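Geranylgeranyl pyrophosphate synthase (Corynebacterium glutamicum, PDB 3LK5) probably joins allylic and homoallylic isoprenoid diphosphates into longer prenyl diphosphates in a magnesium-dependent transferase reaction of isoprenoid biosynthesis. Local coordinates at residues I65-A70 with S96-Q101. Numbering follows the deposited sequence.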
loop_
_atom_site.group_PDB
_atom_site.type_symbol
_atom_site.label_atom_id
_atom_site.label_comp_id
_atom_site.label_asym_id
_atom_site.label_seq_id
_atom_site.Cartn_x
_atom_site.Cartn_y
_atom_site.Cartn_z
ATOM N N ILE A 65 11.684 16.305 -4.134
ATOM C CA ILE A 65 11.833 17.174 -2.949
ATOM C C ILE A 65 11.939 16.339 -1.665
ATOM O O ILE A 65 12.674 16.683 -0.726
ATOM C CB ILE A 65 10.654 18.198 -2.866
ATOM C CG1 ILE A 65 10.956 19.284 -1.832
ATOM C CG2 ILE A 65 9.372 17.559 -2.464
ATOM C CD1 ILE A 65 12.329 19.870 -2.008
ATOM N N ARG A 66 11.215 15.207 -1.628
ATOM C CA ARG A 66 11.205 14.404 -0.399
ATOM C C ARG A 66 12.542 13.699 -0.174
ATOM O O ARG A 66 13.105 13.832 0.898
ATOM C CB ARG A 66 9.961 13.465 -0.308
ATOM C CG ARG A 66 8.644 14.244 -0.265
ATOM C CD ARG A 66 7.394 13.369 -0.446
ATOM N NE ARG A 66 6.240 14.256 -0.607
ATOM C CZ ARG A 66 5.913 14.887 -1.734
ATOM N NH1 ARG A 66 6.619 14.716 -2.836
ATOM N NH2 ARG A 66 4.860 15.700 -1.750
ATOM N N PRO A 67 13.097 12.991 -1.196
ATOM C CA PRO A 67 14.451 12.462 -1.020
ATOM C C PRO A 67 15.455 13.565 -0.771
ATOM O O PRO A 67 16.397 13.389 -0.008
ATOM C CB PRO A 67 14.778 11.820 -2.390
ATOM C CG PRO A 67 13.457 11.471 -2.971
ATOM C CD PRO A 67 12.490 12.545 -2.462
ATOM N N LEU A 68 15.257 14.712 -1.401
ATOM C CA LEU A 68 16.185 15.841 -1.148
ATOM C C LEU A 68 16.200 16.280 0.328
ATOM O O LEU A 68 17.255 16.504 0.919
ATOM C CB LEU A 68 15.800 17.015 -2.048
ATOM C CG LEU A 68 16.743 18.239 -2.027
ATOM C CD1 LEU A 68 18.274 17.919 -2.157
ATOM C CD2 LEU A 68 16.269 19.191 -3.126
ATOM N N TYR A 69 15.022 16.362 0.944
ATOM C CA TYR A 69 14.940 16.681 2.362
ATOM C C TYR A 69 15.483 15.583 3.253
ATOM O O TYR A 69 16.111 15.890 4.257
ATOM C CB TYR A 69 13.512 17.105 2.786
ATOM C CG TYR A 69 13.271 18.593 2.605
ATOM C CD1 TYR A 69 12.265 19.051 1.774
ATOM C CD2 TYR A 69 14.067 19.538 3.290
ATOM C CE1 TYR A 69 12.033 20.420 1.614
ATOM C CE2 TYR A 69 13.844 20.885 3.151
ATOM C CZ TYR A 69 12.817 21.321 2.322
ATOM O OH TYR A 69 12.585 22.677 2.192
ATOM N N ALA A 70 15.247 14.305 2.918
ATOM C CA ALA A 70 15.852 13.232 3.681
ATOM C C ALA A 70 17.395 13.337 3.653
ATOM O O ALA A 70 18.074 13.190 4.679
ATOM C CB ALA A 70 15.384 11.853 3.144
ATOM N N SER A 96 13.676 5.911 -1.730
ATOM C CA SER A 96 12.475 5.058 -1.535
ATOM C C SER A 96 11.212 5.932 -1.367
ATOM O O SER A 96 10.095 5.504 -1.673
ATOM C CB SER A 96 12.637 4.130 -0.318
ATOM O OG SER A 96 12.531 4.900 0.880
ATOM N N LEU A 97 11.385 7.151 -0.850
ATOM C CA LEU A 97 10.268 8.090 -0.738
ATOM C C LEU A 97 9.550 8.376 -2.047
ATOM O O LEU A 97 8.352 8.668 -2.038
ATOM C CB LEU A 97 10.738 9.428 -0.140
ATOM C CG LEU A 97 11.324 9.280 1.268
ATOM C CD1 LEU A 97 11.776 10.646 1.766
ATOM C CD2 LEU A 97 10.280 8.714 2.253
ATOM N N GLU A 98 10.263 8.291 -3.177
ATOM C CA GLU A 98 9.597 8.460 -4.477
ATOM C C GLU A 98 8.544 7.383 -4.755
ATOM O O GLU A 98 7.565 7.635 -5.471
ATOM C CB GLU A 98 10.619 8.436 -5.614
ATOM C CG GLU A 98 11.495 9.682 -5.593
ATOM C CD GLU A 98 10.623 10.974 -5.678
ATOM O OE1 GLU A 98 9.850 11.151 -6.653
ATOM O OE2 GLU A 98 10.645 11.768 -4.743
ATOM N N PHE A 99 8.756 6.179 -4.229
ATOM C CA PHE A 99 7.709 5.149 -4.407
ATOM C C PHE A 99 6.457 5.426 -3.580
ATOM O O PHE A 99 5.338 5.135 -4.017
ATOM C CB PHE A 99 8.271 3.759 -4.124
ATOM C CG PHE A 99 9.023 3.171 -5.260
ATOM C CD1 PHE A 99 8.388 2.909 -6.473
ATOM C CD2 PHE A 99 10.352 2.815 -5.105
ATOM C CE1 PHE A 99 9.072 2.308 -7.529
ATOM C CE2 PHE A 99 11.047 2.217 -6.152
ATOM C CZ PHE A 99 10.387 1.974 -7.376
ATOM N N ILE A 100 6.634 5.978 -2.384
ATOM C CA ILE A 100 5.479 6.399 -1.588
ATOM C C ILE A 100 4.746 7.453 -2.387
ATOM O O ILE A 100 3.518 7.393 -2.527
ATOM C CB ILE A 100 5.877 6.969 -0.225
ATOM C CG1 ILE A 100 6.631 5.889 0.558
ATOM C CG2 ILE A 100 4.589 7.398 0.574
ATOM C CD1 ILE A 100 7.006 6.328 1.979
ATOM N N GLN A 101 5.502 8.414 -2.918
ATOM C CA GLN A 101 4.850 9.498 -3.667
ATOM C C GLN A 101 4.173 8.995 -4.937
ATOM O O GLN A 101 3.120 9.532 -5.332
ATOM C CB GLN A 101 5.887 10.591 -3.994
ATOM C CG GLN A 101 5.383 11.717 -4.915
ATOM C CD GLN A 101 4.382 12.663 -4.274
ATOM O OE1 GLN A 101 3.809 12.419 -3.187
ATOM N NE2 GLN A 101 4.149 13.778 -4.966
HETATM O O HOH W 1 9.289 14.017 -3.722
#
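P67 and L97 have the closest CA atoms, 6.1 Å apart, between helix segments 65-70 and 96-101, whose axes run roughly antiparallel at 145° and come within 8.6 Å. Helices 65-78 and 87-111 belong to the all-helical polyprenyl synthase fold; helix 87-111 goes on to D108, a magnesium ligand of this enzyme, though no metal is bound to this chain here, whose side chain lies about 7 Å from that of Q101. L97 reaches across to R66 and A70, its CD1 4.0 Å from A70 CB and 3.6 Å from R66 O, while W180 and M183 of helix 170-199 pack against the same leucine. The R66 chain, extended from CG to NE, brings its guanidinium against the Q101 amide. The two planes stack 24° apart, with Q101 OE1 over the centre of the guanidinium and no hydrogen bond between them; that oxygen is instead bonded to the Y219 hydroxyl. A bend at chi2 (-57°) turns the E98 carboxylate back toward the P67 ring, where OE2 lies 3.0 Å from P67 CD, while OE1 forms a salt bridge with R64. One water bridges the opposite charges, which do not touch directly, accepting from R66 N and, at 2.9 Å, from R66 NH1, and donating to E98 OE2 at 2.8 Å.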